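PDB 3K50: putative S41 protease from Bacteroides fragilis NCTC 9343, which is of unknown function but probably hydrolyses peptide bonds as a serine protease of family S41. Local coordinates for residues A[94-99]-A[193-198]; A[230-235]-A[387-392]; A[214-219]-A[247-252]; A[308-313]-A[362-367]. All blocks are in the same frame, centred on the assembly; numbering follows the deposited sequence.

Contact 1: residues A[94-99]-A[193-198]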
loop_
_atom_site.group_PDB
_atom_site.type_symbol
_atom_site.label_atom_id
_atom_site.label_comp_id
_atom_site.label_asym_id
_atom_site.label_seq_id
_atom_site.Cartn_x
_atom_site.Cartn_y
_atom_site.Cartn_z
ATOM N N ILE A 94 -11.040 13.792 -1.606
ATOM C CA ILE A 94 -11.085 12.318 -1.674
ATOM C C ILE A 94 -9.906 11.770 -2.473
ATOM O O ILE A 94 -9.697 12.184 -3.611
ATOM C CB ILE A 94 -12.452 11.829 -2.227
ATOM C CG1 ILE A 94 -13.552 12.232 -1.237
ATOM C CG2 ILE A 94 -12.416 10.310 -2.443
ATOM C CD1 ILE A 94 -15.002 11.987 -1.718
ATOM N N SER A 95 -9.169 10.814 -1.891
ATOM C CA SER A 95 -8.016 10.218 -2.489
ATOM C C SER A 95 -8.233 8.774 -3.003
ATOM O O SER A 95 -7.452 8.312 -3.777
ATOM C CB SER A 95 -6.891 10.139 -1.440
ATOM O OG SER A 95 -7.332 9.367 -0.292
ATOM N N TYR A 96 -9.261 8.074 -2.541
ATOM C CA TYR A 96 -9.475 6.662 -2.864
ATOM C C TYR A 96 -10.927 6.337 -2.500
ATOM O O TYR A 96 -11.434 6.805 -1.434
ATOM C CB TYR A 96 -8.518 5.816 -2.031
ATOM C CG TYR A 96 -8.445 4.358 -2.405
ATOM C CD1 TYR A 96 -9.250 3.466 -1.814
ATOM C CD2 TYR A 96 -7.469 3.874 -3.283
ATOM C CE1 TYR A 96 -9.180 2.120 -2.113
ATOM C CE2 TYR A 96 -7.373 2.552 -3.564
ATOM C CZ TYR A 96 -8.243 1.674 -2.973
ATOM O OH TYR A 96 -8.202 0.326 -3.244
ATOM N N VAL A 97 -11.624 5.617 -3.386
ATOM C CA VAL A 97 -12.999 5.163 -3.124
ATOM C C VAL A 97 -13.019 3.648 -3.297
ATOM O O VAL A 97 -12.611 3.126 -4.359
ATOM C CB VAL A 97 -13.987 5.830 -4.099
ATOM C CG1 VAL A 97 -15.427 5.244 -3.978
ATOM C CG2 VAL A 97 -13.998 7.320 -3.844
ATOM N N VAL A 98 -13.514 2.940 -2.289
ATOM C CA VAL A 98 -13.621 1.511 -2.312
ATOM C C VAL A 98 -14.808 1.114 -3.194
ATOM O O VAL A 98 -15.908 1.649 -3.004
ATOM C CB VAL A 98 -13.839 0.947 -0.884
ATOM C CG1 VAL A 98 -14.241 -0.501 -0.913
ATOM C CG2 VAL A 98 -12.568 1.154 0.001
ATOM N N PRO A 99 -14.575 0.222 -4.175
ATOM C CA PRO A 99 -15.620 -0.280 -5.068
ATOM C C PRO A 99 -16.757 -0.924 -4.278
ATOM O O PRO A 99 -16.531 -1.672 -3.347
ATOM C CB PRO A 99 -14.903 -1.312 -5.926
ATOM C CG PRO A 99 -13.463 -1.032 -5.815
ATOM C CD PRO A 99 -13.240 -0.320 -4.505
HETATM N N MSE A 193 -3.283 -0.075 -10.926
HETATM C CA MSE A 193 -3.356 0.424 -9.554
HETATM C C MSE A 193 -3.607 -0.816 -8.652
HETATM O O MSE A 193 -4.726 -1.296 -8.568
HETATM C CB MSE A 193 -4.433 1.493 -9.431
HETATM C CG MSE A 193 -4.287 2.374 -8.254
HETATM SE SE MSE A 193 -4.257 1.607 -6.442
HETATM C CE MSE A 193 -3.798 3.285 -5.532
ATOM N N TYR A 194 -2.522 -1.333 -8.043
ATOM C CA TYR A 194 -2.521 -2.564 -7.237
ATOM C C TYR A 194 -2.263 -2.151 -5.813
ATOM O O TYR A 194 -1.167 -1.696 -5.489
ATOM C CB TYR A 194 -1.417 -3.512 -7.707
ATOM C CG TYR A 194 -1.357 -4.858 -6.979
ATOM C CD1 TYR A 194 -2.339 -5.781 -7.142
ATOM C CD2 TYR A 194 -0.249 -5.218 -6.221
ATOM C CE1 TYR A 194 -2.268 -7.068 -6.507
ATOM C CE2 TYR A 194 -0.151 -6.472 -5.590
ATOM C CZ TYR A 194 -1.149 -7.387 -5.744
ATOM O OH TYR A 194 -1.058 -8.618 -5.143
ATOM N N ASN A 195 -3.252 -2.316 -4.946
ATOM C CA ASN A 195 -3.172 -1.630 -3.633
ATOM C C ASN A 195 -2.775 -2.439 -2.416
ATOM O O ASN A 195 -2.579 -1.865 -1.375
ATOM C CB ASN A 195 -4.514 -0.909 -3.359
ATOM C CG ASN A 195 -4.346 0.358 -2.516
ATOM O OD1 ASN A 195 -3.449 1.137 -2.754
ATOM N ND2 ASN A 195 -5.183 0.524 -1.511
ATOM N N GLU A 196 -2.638 -3.754 -2.555
ATOM C CA GLU A 196 -2.325 -4.589 -1.427
ATOM C C GLU A 196 -1.856 -5.936 -1.923
ATOM O O GLU A 196 -2.455 -6.499 -2.824
ATOM C CB GLU A 196 -3.575 -4.776 -0.540
ATOM C CG GLU A 196 -3.273 -5.399 0.730
ATOM C CD GLU A 196 -4.501 -5.730 1.569
ATOM O OE1 GLU A 196 -5.648 -5.618 1.089
ATOM O OE2 GLU A 196 -4.283 -6.129 2.727
ATOM N N PHE A 197 -0.740 -6.422 -1.366
ATOM C CA PHE A 197 -0.246 -7.752 -1.710
ATOM C C PHE A 197 -1.015 -8.779 -0.864
ATOM O O PHE A 197 -0.538 -9.264 0.178
ATOM C CB PHE A 197 1.278 -7.838 -1.493
ATOM C CG PHE A 197 2.071 -6.998 -2.476
ATOM C CD1 PHE A 197 2.172 -5.655 -2.316
ATOM C CD2 PHE A 197 2.704 -7.580 -3.558
ATOM C CE1 PHE A 197 2.868 -4.881 -3.233
ATOM C CE2 PHE A 197 3.399 -6.817 -4.474
ATOM C CZ PHE A 197 3.468 -5.457 -4.314
ATOM N N LYS A 198 -2.178 -9.157 -1.355
ATOM C CA LYS A 198 -3.061 -10.075 -0.657
ATOM C C LYS A 198 -3.624 -11.056 -1.686
ATOM O O LYS A 198 -4.123 -10.633 -2.709
ATOM C CB LYS A 198 -4.161 -9.248 0.022
ATOM C CG LYS A 198 -4.928 -10.030 1.087
ATOM C CD LYS A 198 -5.949 -9.164 1.737
ATOM C CE LYS A 198 -6.775 -9.904 2.745
ATOM N NZ LYS A 198 -7.771 -8.945 3.300
#
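Tyr96 meets Met193 (selenomethionine) and Asn195 with the far half of its ring. Its CB points toward residues 193-198, and CG lies anti to the backbone N (chi1 -170°), which carries the ring toward that segment. The first atom to touch is CE2: Met193 brings its terminal CE to within 4.1 Å of it, at the ring edge and near the ring plane, after a bend at chi2 has turned that chain. CE2 also lies 3.6 Å from Asn195 ND2. Strand 90-97 belongs to the antiparallel sheet of the PDZ-like region and strand 187-194 to the mixed sheet of the S41 peptidase region, and the phenol ring spans the gap between them; the closest CA atoms of the two segments, those of Tyr96 and Asn195, are 10.4 Å apart. Farther out, CZ sits 3.6 Å from Asn195 ND2, with the amide arriving obliquely from the opposite direction and its plane only 24° from that of the ring. At the tip, OH is 3.5 Å from Asn195 ND2 and 3.9 Å from Asn195 CB, and OH is hydrogen-bonded to Asp173 OD2. The ring of His177 stacks on that of Tyr96.

Contact 2: residues A[230-235]-A[387-392]; sequences DLRYNT and ETLLNA
Arg232, inside the type I beta turn from Leu231 to Asn234 that follows strand 226-230, faces Glu387 and Leu389 where helix 388-398 begins. Glu387 is the N-cap of that helix, and its carboxylate does two jobs: it caps the first turn and is one corner of a buried salt-bridge network with Arg232 and Asp230. The arginine grips it end-on, NH1 to Glu387 OE2 at 2.9 Å and NH2 to Glu387 OE1 at 3.0 Å, both bonds nearly straight. The planes stand 60° apart: the oxygens lie near the guanidinium plane, but the nitrogens meet the carboxylate from above its own plane. From the opposite face come the helix amides, Leu389 N to Glu387 OE2 and Leu390 N to Glu387 OE1, each 3.0 Å long. A bend in the glutamate chain (chi2 -85°) folds the carboxylate back over these amides. On the adjoining edge, with NH2 shared, Arg232 is held side-on by Asp230, NE 2.9 Å from Asp230 OD1 and NH2 2.8 Å from Asp230 OD2, which fixes the rotation of the guanidinium; Glu372 adds a further salt bridge to NH1. Asp230, Glu387 and Glu372 would probably offset the buried charge, and that of Arg110 close to NH1. Leu389 covers one guanidinium face, its CD1 3.6 Å from Arg232 NH1 and offset toward the rim.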
loop_
_atom_site.group_PDB
_atom_site.type_symbol
_atom_site.label_atom_id
_atom_site.label_comp_id
_atom_site.label_asym_id
_atom_site.label_seq_id
_atom_site.Cartn_x
_atom_site.Cartn_y
_atom_site.Cartn_z
ATOM N N ASP A 230 1.089 1.323 -10.235
ATOM C CA ASP A 230 0.757 2.339 -9.253
ATOM C C ASP A 230 0.647 1.689 -7.858
ATOM O O ASP A 230 -0.331 1.028 -7.534
ATOM C CB ASP A 230 -0.543 3.045 -9.732
ATOM C CG ASP A 230 -0.882 4.277 -8.948
ATOM O OD1 ASP A 230 -0.317 4.486 -7.858
ATOM O OD2 ASP A 230 -1.717 5.080 -9.440
ATOM N N LEU A 231 1.713 1.829 -7.058
ATOM C CA LEU A 231 1.789 1.308 -5.700
ATOM C C LEU A 231 1.732 2.451 -4.673
ATOM O O LEU A 231 2.136 2.334 -3.520
ATOM C CB LEU A 231 3.113 0.577 -5.554
ATOM C CG LEU A 231 3.387 -0.600 -6.469
ATOM C CD1 LEU A 231 4.793 -1.276 -6.167
ATOM C CD2 LEU A 231 2.235 -1.625 -6.401
ATOM N N ARG A 232 1.203 3.582 -5.066
ATOM C CA ARG A 232 1.315 4.739 -4.192
ATOM C C ARG A 232 0.776 4.633 -2.768
ATOM O O ARG A 232 1.275 5.351 -1.886
ATOM C CB ARG A 232 0.733 5.999 -4.869
ATOM C CG ARG A 232 -0.768 6.103 -4.864
ATOM C CD ARG A 232 -1.183 7.362 -5.591
ATOM N NE ARG A 232 -1.100 7.205 -7.034
ATOM C CZ ARG A 232 -1.272 8.176 -7.937
ATOM N NH1 ARG A 232 -1.439 9.449 -7.568
ATOM N NH2 ARG A 232 -1.204 7.867 -9.239
ATOM N N TYR A 233 -0.265 3.843 -2.562
ATOM C CA TYR A 233 -0.857 3.693 -1.274
ATOM C C TYR A 233 -0.743 2.260 -0.817
ATOM O O TYR A 233 -1.418 1.876 0.125
ATOM C CB TYR A 233 -2.370 4.106 -1.289
ATOM C CG TYR A 233 -2.664 5.493 -1.723
ATOM C CD1 TYR A 233 -1.833 6.566 -1.336
ATOM C CD2 TYR A 233 -3.861 5.798 -2.439
ATOM C CE1 TYR A 233 -2.094 7.809 -1.766
ATOM C CE2 TYR A 233 -4.147 7.090 -2.814
ATOM C CZ TYR A 233 -3.256 8.083 -2.477
ATOM O OH TYR A 233 -3.502 9.374 -2.899
ATOM N N ASN A 234 0.146 1.490 -1.428
ATOM C CA ASN A 234 0.314 0.065 -1.107
ATOM C C ASN A 234 1.266 -0.184 0.089
ATOM O O ASN A 234 2.487 -0.021 -0.006
ATOM C CB ASN A 234 0.792 -0.669 -2.354
ATOM C CG ASN A 234 0.691 -2.177 -2.214
ATOM O OD1 ASN A 234 1.031 -2.728 -1.161
ATOM N ND2 ASN A 234 0.275 -2.859 -3.301
ATOM N N THR A 235 0.689 -0.585 1.227
ATOM C CA THR A 235 1.433 -0.725 2.488
ATOM C C THR A 235 2.063 -2.124 2.646
ATOM O O THR A 235 2.648 -2.452 3.688
ATOM C CB THR A 235 0.527 -0.413 3.701
ATOM O OG1 THR A 235 -0.432 -1.452 3.849
ATOM C CG2 THR A 235 -0.191 0.948 3.573
ATOM N N GLU A 387 -3.810 12.626 -14.766
ATOM C CA GLU A 387 -3.556 12.486 -13.347
ATOM C C GLU A 387 -2.066 12.649 -13.159
ATOM O O GLU A 387 -1.296 12.042 -13.900
ATOM C CB GLU A 387 -4.031 11.152 -12.792
ATOM C CG GLU A 387 -3.779 11.023 -11.262
ATOM C CD GLU A 387 -2.374 10.537 -10.913
ATOM O OE1 GLU A 387 -1.920 9.617 -11.601
ATOM O OE2 GLU A 387 -1.753 11.042 -9.933
ATOM N N THR A 388 -1.683 13.460 -12.168
ATOM C CA THR A 388 -0.269 13.865 -11.977
ATOM C C THR A 388 0.804 12.762 -12.187
ATOM O O THR A 388 1.616 12.874 -13.099
ATOM C CB THR A 388 -0.077 14.553 -10.612
ATOM O OG1 THR A 388 -1.097 15.558 -10.455
ATOM C CG2 THR A 388 1.290 15.202 -10.473
ATOM N N LEU A 389 0.800 11.710 -11.353
ATOM C CA LEU A 389 1.903 10.760 -11.396
ATOM C C LEU A 389 1.845 9.918 -12.658
ATOM O O LEU A 389 2.875 9.651 -13.243
ATOM C CB LEU A 389 1.990 9.886 -10.117
ATOM C CG LEU A 389 1.959 10.581 -8.755
ATOM C CD1 LEU A 389 2.165 9.560 -7.557
ATOM C CD2 LEU A 389 2.976 11.689 -8.712
ATOM N N LEU A 390 0.648 9.555 -13.131
ATOM C CA LEU A 390 0.587 8.759 -14.370
ATOM C C LEU A 390 1.018 9.649 -15.544
ATOM O O LEU A 390 1.764 9.238 -16.350
ATOM C CB LEU A 390 -0.802 8.167 -14.603
ATOM C CG LEU A 390 -1.121 7.592 -16.007
ATOM C CD1 LEU A 390 -0.158 6.450 -16.348
ATOM C CD2 LEU A 390 -2.538 7.138 -16.083
ATOM N N ASN A 391 0.554 10.887 -15.587
ATOM C CA ASN A 391 0.948 11.808 -16.636
ATOM C C ASN A 391 2.474 11.957 -16.695
ATOM O O ASN A 391 3.055 12.048 -17.767
ATOM C CB ASN A 391 0.331 13.178 -16.427
ATOM C CG ASN A 391 0.553 14.078 -17.614
ATOM O OD1 ASN A 391 1.446 14.886 -17.593
ATOM N ND2 ASN A 391 -0.183 13.848 -18.688
ATOM N N ALA A 392 3.111 12.031 -15.532
ATOM C CA ALA A 392 4.577 12.165 -15.467
ATOM C C ALA A 392 5.257 10.986 -16.141
ATOM O O ALA A 392 6.202 11.174 -16.927
ATOM C CB ALA A 392 5.066 12.316 -14.006
#

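Contact 3: residues A[214-219]-A[247-252]; sequences RAFRDF and TMLAPA
Helices 207-221 and 239-249 come together at Phe216 and Met248 (selenomethionine), whose CA atoms are 7.3 Å apart, just before the second helix gives way to loop at Ala250. The contact is wholly apolar and is carried by the Phe216 ring, which is touched on a face and at an edge. Met248 lies across one face: its CB starts close, 3.6 Å from Phe216 CD2, and the chain then runs obliquely over the ring. A turn at the last torsion (chi3 -60°) brings the methyl inward, so that CE stands over the face, 4.2 Å from the ring centroid and 27° off the normal, as a CH-pi contact. The selenium is more oblique to the same ring, with SE 4.8 Å from the centroid, in a Met-aromatic contact, and SE also lies 3.9 Å from Phe216 CB. Leu249 works at the far edge. Its CB does not aim at the other helix, but CD2 swings in near the ring plane to 3.8 Å from Phe216 CZ, the two side chains crossing at about a right angle. One turn on in helix 207-221, Phe219 places CD2 over the opposite face of the Phe216 ring from Met248 CE, offset toward the rim. Helix 207-221 forms the beta-alpha-beta connection between parallel strands 187-194 and 226-230, and helix 239-249 follows the latter strand; Phe216, Phe219 and Leu249 all rest on Phe227 of strand 226-230, while Leu288 in the loop before strand 292-297 touches Phe216 and Phe219.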
loop_
_atom_site.group_PDB
_atom_site.type_symbol
_atom_site.label_atom_id
_atom_site.label_comp_id
_atom_site.label_asym_id
_atom_site.label_seq_id
_atom_site.Cartn_x
_atom_site.Cartn_y
_atom_site.Cartn_z
ATOM N N ARG A 214 -5.735 -12.217 -14.348
ATOM C CA ARG A 214 -6.698 -11.882 -15.386
ATOM C C ARG A 214 -6.347 -10.567 -16.050
ATOM O O ARG A 214 -6.511 -10.450 -17.248
ATOM C CB ARG A 214 -8.104 -11.844 -14.797
ATOM C CG ARG A 214 -9.212 -11.651 -15.848
ATOM C CD ARG A 214 -10.568 -12.226 -15.438
ATOM N NE ARG A 214 -10.951 -11.889 -14.067
ATOM C CZ ARG A 214 -10.812 -12.672 -12.985
ATOM N NH1 ARG A 214 -10.300 -13.917 -13.019
ATOM N NH2 ARG A 214 -11.205 -12.191 -11.824
ATOM N N ALA A 215 -5.920 -9.592 -15.249
ATOM C CA ALA A 215 -5.466 -8.300 -15.703
ATOM C C ALA A 215 -4.246 -8.487 -16.645
ATOM O O ALA A 215 -4.186 -7.900 -17.736
ATOM C CB ALA A 215 -5.064 -7.427 -14.458
ATOM N N PHE A 216 -3.285 -9.325 -16.229
ATOM C CA PHE A 216 -2.084 -9.539 -17.064
ATOM C C PHE A 216 -2.430 -10.262 -18.407
ATOM O O PHE A 216 -1.894 -9.927 -19.463
ATOM C CB PHE A 216 -0.982 -10.206 -16.252
ATOM C CG PHE A 216 -0.126 -9.241 -15.501
ATOM C CD1 PHE A 216 -0.598 -8.587 -14.372
ATOM C CD2 PHE A 216 1.126 -8.926 -15.952
ATOM C CE1 PHE A 216 0.174 -7.640 -13.744
ATOM C CE2 PHE A 216 1.935 -8.040 -15.287
ATOM C CZ PHE A 216 1.460 -7.383 -14.185
ATOM N N ARG A 217 -3.356 -11.214 -18.378
ATOM C CA ARG A 217 -3.817 -11.818 -19.589
ATOM C C ARG A 217 -4.392 -10.729 -20.540
ATOM O O ARG A 217 -4.104 -10.743 -21.728
ATOM C CB ARG A 217 -4.897 -12.847 -19.271
ATOM C CG ARG A 217 -5.398 -13.661 -20.508
ATOM C CD ARG A 217 -6.762 -14.309 -20.219
ATOM N NE ARG A 217 -7.728 -13.283 -19.822
ATOM C CZ ARG A 217 -9.012 -13.487 -19.538
ATOM N NH1 ARG A 217 -9.547 -14.701 -19.635
ATOM N NH2 ARG A 217 -9.767 -12.444 -19.184
ATOM N N ASP A 218 -5.199 -9.811 -20.009
ATOM C CA ASP A 218 -5.791 -8.707 -20.783
ATOM C C ASP A 218 -4.687 -7.776 -21.298
ATOM O O ASP A 218 -4.727 -7.338 -22.451
ATOM C CB ASP A 218 -6.811 -7.919 -19.946
ATOM C CG ASP A 218 -8.103 -8.708 -19.652
ATOM O OD1 ASP A 218 -8.311 -9.815 -20.241
ATOM O OD2 ASP A 218 -8.900 -8.204 -18.824
ATOM N N PHE A 219 -3.662 -7.544 -20.478
ATOM C CA PHE A 219 -2.544 -6.740 -20.946
ATOM C C PHE A 219 -1.835 -7.376 -22.130
ATOM O O PHE A 219 -1.514 -6.680 -23.067
ATOM C CB PHE A 219 -1.531 -6.466 -19.861
ATOM C CG PHE A 219 -2.018 -5.505 -18.795
ATOM C CD1 PHE A 219 -2.719 -4.348 -19.128
ATOM C CD2 PHE A 219 -1.725 -5.734 -17.481
ATOM C CE1 PHE A 219 -3.132 -3.475 -18.153
ATOM C CE2 PHE A 219 -2.146 -4.848 -16.483
ATOM C CZ PHE A 219 -2.860 -3.743 -16.821
ATOM N N THR A 247 7.115 -12.000 -11.566
ATOM C CA THR A 247 7.280 -13.030 -12.567
ATOM C C THR A 247 6.564 -12.581 -13.850
ATOM O O THR A 247 7.041 -12.797 -14.954
ATOM C CB THR A 247 6.803 -14.408 -11.984
ATOM O OG1 THR A 247 7.754 -14.865 -10.975
ATOM C CG2 THR A 247 6.623 -15.503 -13.094
HETATM N N MSE A 248 5.432 -11.902 -13.690
HETATM C CA MSE A 248 4.630 -11.523 -14.839
HETATM C C MSE A 248 5.093 -10.218 -15.527
HETATM O O MSE A 248 4.771 -9.999 -16.701
HETATM C CB MSE A 248 3.145 -11.499 -14.461
HETATM C CG MSE A 248 2.524 -12.879 -14.180
HETATM SE SE MSE A 248 0.615 -13.043 -14.078
HETATM C CE MSE A 248 0.345 -11.864 -12.659
ATOM N N LEU A 249 5.870 -9.382 -14.847
ATOM C CA LEU A 249 6.379 -8.131 -15.451
ATOM C C LEU A 249 7.712 -8.334 -16.142
ATOM O O LEU A 249 7.993 -7.678 -17.123
ATOM C CB LEU A 249 6.571 -7.043 -14.381
ATOM C CG LEU A 249 5.355 -6.470 -13.683
ATOM C CD1 LEU A 249 5.649 -5.724 -12.364
ATOM C CD2 LEU A 249 4.668 -5.495 -14.739
ATOM N N ALA A 250 8.484 -9.318 -15.685
ATOM C CA ALA A 250 9.873 -9.420 -16.056
ATOM C C ALA A 250 10.152 -9.747 -17.519
ATOM O O ALA A 250 9.286 -10.308 -18.219
ATOM C CB ALA A 250 10.538 -10.463 -15.195
ATOM N N PRO A 251 11.371 -9.443 -17.975
ATOM C CA PRO A 251 11.717 -9.931 -19.305
ATOM C C PRO A 251 11.644 -11.449 -19.299
ATOM O O PRO A 251 12.104 -12.116 -18.337
ATOM C CB PRO A 251 13.182 -9.511 -19.469
ATOM C CG PRO A 251 13.402 -8.396 -18.484
ATOM C CD PRO A 251 12.470 -8.659 -17.352
ATOM N N ALA A 252 11.137 -11.996 -20.381
ATOM C CA ALA A 252 10.949 -13.426 -20.577
ATOM C C ALA A 252 12.260 -14.232 -20.472
ATOM O O ALA A 252 12.271 -15.368 -20.004
ATOM C CB ALA A 252 10.269 -13.635 -21.950
#

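Contact 4: residues A[308-313]-A[362-367]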
loop_
_atom_site.group_PDB
_atom_site.type_symbol
_atom_site.label_atom_id
_atom_site.label_comp_id
_atom_site.label_asym_id
_atom_site.label_seq_id
_atom_site.Cartn_x
_atom_site.Cartn_y
_atom_site.Cartn_z
ATOM N N VAL A 308 9.421 -5.454 -4.433
ATOM C CA VAL A 308 9.248 -5.530 -5.852
ATOM C C VAL A 308 10.220 -4.614 -6.532
ATOM O O VAL A 308 10.863 -4.971 -7.529
ATOM C CB VAL A 308 7.790 -5.144 -6.271
ATOM C CG1 VAL A 308 7.724 -4.971 -7.783
ATOM C CG2 VAL A 308 6.834 -6.189 -5.740
ATOM N N ILE A 309 10.350 -3.426 -6.014
ATOM C CA ILE A 309 11.328 -2.487 -6.561
ATOM C C ILE A 309 12.747 -3.018 -6.417
ATOM O O ILE A 309 13.523 -3.035 -7.375
ATOM C CB ILE A 309 11.255 -1.074 -5.882
ATOM C CG1 ILE A 309 9.870 -0.426 -6.142
ATOM C CG2 ILE A 309 12.436 -0.206 -6.322
ATOM C CD1 ILE A 309 9.559 0.815 -5.197
ATOM N N ASN A 310 13.107 -3.427 -5.221
ATOM C CA ASN A 310 14.474 -3.893 -5.002
ATOM C C ASN A 310 14.921 -5.101 -5.878
ATOM O O ASN A 310 16.071 -5.179 -6.315
ATOM C CB ASN A 310 14.638 -4.281 -3.510
ATOM C CG ASN A 310 16.075 -4.620 -3.170
ATOM O OD1 ASN A 310 16.970 -3.820 -3.469
ATOM N ND2 ASN A 310 16.315 -5.828 -2.569
ATOM N N CYS A 311 14.026 -6.086 -5.978
ATOM C CA CYS A 311 14.214 -7.344 -6.677
ATOM C C CYS A 311 14.099 -7.270 -8.169
ATOM O O CYS A 311 14.774 -8.030 -8.873
ATOM C CB CYS A 311 13.230 -8.364 -6.125
ATOM S SG CYS A 311 13.711 -8.715 -4.356
ATOM N N LEU A 312 13.256 -6.380 -8.680
ATOM C CA LEU A 312 13.285 -6.127 -10.124
ATOM C C LEU A 312 14.468 -5.238 -10.598
ATOM O O LEU A 312 14.899 -5.378 -11.756
ATOM C CB LEU A 312 12.003 -5.507 -10.608
ATOM C CG LEU A 312 10.776 -6.381 -10.486
ATOM C CD1 LEU A 312 9.609 -5.543 -10.973
ATOM C CD2 LEU A 312 10.965 -7.682 -11.288
ATOM N N ASN A 313 14.974 -4.345 -9.737
ATOM C CA ASN A 313 16.126 -3.438 -10.073
ATOM C C ASN A 313 17.287 -4.053 -10.838
ATOM O O ASN A 313 17.751 -3.455 -11.813
ATOM C CB ASN A 313 16.710 -2.711 -8.816
ATOM C CG ASN A 313 16.117 -1.304 -8.605
ATOM O OD1 ASN A 313 15.694 -0.682 -9.572
ATOM N ND2 ASN A 313 16.156 -0.770 -7.358
ATOM N N THR A 362 15.570 3.809 5.075
ATOM C CA THR A 362 15.008 5.172 4.901
ATOM C C THR A 362 14.191 5.369 3.617
ATOM O O THR A 362 13.543 6.409 3.451
ATOM C CB THR A 362 16.048 6.378 5.095
ATOM O OG1 THR A 362 16.715 6.701 3.867
ATOM C CG2 THR A 362 17.057 6.090 6.218
ATOM N N GLY A 363 14.159 4.359 2.747
ATOM C CA GLY A 363 13.315 4.380 1.567
ATOM C C GLY A 363 14.021 4.545 0.233
ATOM O O GLY A 363 15.208 4.925 0.169
ATOM N N PHE A 364 13.299 4.197 -0.827
ATOM C CA PHE A 364 13.827 4.423 -2.162
ATOM C C PHE A 364 13.453 5.834 -2.569
ATOM O O PHE A 364 12.274 6.180 -2.628
ATOM C CB PHE A 364 13.228 3.471 -3.190
ATOM C CG PHE A 364 13.843 2.082 -3.200
ATOM C CD1 PHE A 364 15.114 1.874 -3.723
ATOM C CD2 PHE A 364 13.129 0.998 -2.781
ATOM C CE1 PHE A 364 15.640 0.611 -3.797
ATOM C CE2 PHE A 364 13.659 -0.296 -2.857
ATOM C CZ PHE A 364 14.921 -0.474 -3.347
ATOM N N LYS A 365 14.460 6.601 -2.923
ATOM C CA LYS A 365 14.267 7.938 -3.428
ATOM C C LYS A 365 13.703 7.884 -4.845
ATOM O O LYS A 365 14.134 7.092 -5.662
ATOM C CB LYS A 365 15.603 8.674 -3.405
ATOM C CG LYS A 365 15.471 10.144 -3.687
ATOM C CD LYS A 365 16.779 10.971 -3.494
ATOM C CE LYS A 365 17.613 11.124 -4.774
ATOM N NZ LYS A 365 18.578 12.298 -4.714
ATOM N N PRO A 366 12.741 8.724 -5.160
ATOM C CA PRO A 366 12.267 8.593 -6.533
ATOM C C PRO A 366 13.287 9.080 -7.579
ATOM O O PRO A 366 14.122 9.949 -7.291
ATOM C CB PRO A 366 11.017 9.512 -6.565
ATOM C CG PRO A 366 11.191 10.504 -5.512
ATOM C CD PRO A 366 12.003 9.772 -4.401
ATOM N N THR A 367 13.182 8.534 -8.787
ATOM C CA THR A 367 13.945 8.989 -9.938
ATOM C C THR A 367 13.456 10.394 -10.277
ATOM O O THR A 367 14.245 11.299 -10.579
ATOM C CB THR A 367 13.784 8.050 -11.166
ATOM O OG1 THR A 367 13.778 6.664 -10.757
ATOM C CG2 THR A 367 14.904 8.300 -12.226
#
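An aromatic side chain, Phe364, lies against one flank of a helix: it projects from the loop ahead of strand 368-369 and meets Ile309, Asn310 and Asn313 of the 308-313 segment. Ile309 supplies the main touch. Its CG2 branch, anti to the backbone N, sits almost centrally over one ring face, 3.8 Å from the centroid and 13° off the normal, a well-aligned CH-pi contact; the two side chains slide past each other in opposite directions, and Ile309 CB is 3.9 Å from Phe364 CE2. Asn310 takes the ring edge, with CB close to the ring plane and 3.8 Å from Phe364 CZ. Helix 304-312 is the connection of a beta-alpha-beta unit, linking parallel strands 292-297 and 317-322 of the mixed sheet in the S41 peptidase region, and the phenylalanine closes over it from the chain that goes on to form one of the sheet's two edge strands, 368-369. Leu320 of strand 317-322 touches both Ile309 and Phe364. The amide of Asn310 is hydrogen-bonded through ND2 to the carbonyl O of Lys357, while its OD1 is 3.9 Å from Phe364 CZ. Tyr360 stacks its ring on Phe364, whose backbone N is hydrogen-bonded to Thr325 OG1. Asn313 approaches obliquely from the opposite direction, its amide plane steep to the ring at 77° and ND2 3.9 Å from Phe364 CE1.

Overall arrangement
The mixed sheet of the S41 peptidase region connects all four contacts. Contact 1 ties it to the PDZ-like sheet; contact 2, centred 11 Å away, joins the loop after the neighbouring strand 226-230 to the C-terminal helix 388-398, and the two meet where Asn234 ND2 reaches Tyr194 O. Contacts 3 and 4, about 20 Å apart between centres, involve helices that flank the sheet and meet through Leu249 and Leu312, while Phe197 of contact 1 packs on Val308 of contact 4. Along the chain contact 1 closes first, contacts 2 and 3 interleave, and contact 4 falls between the two segments of contact 2. The peptidase sheet is thus in contact with both the PDZ-like region and the chain's last helix.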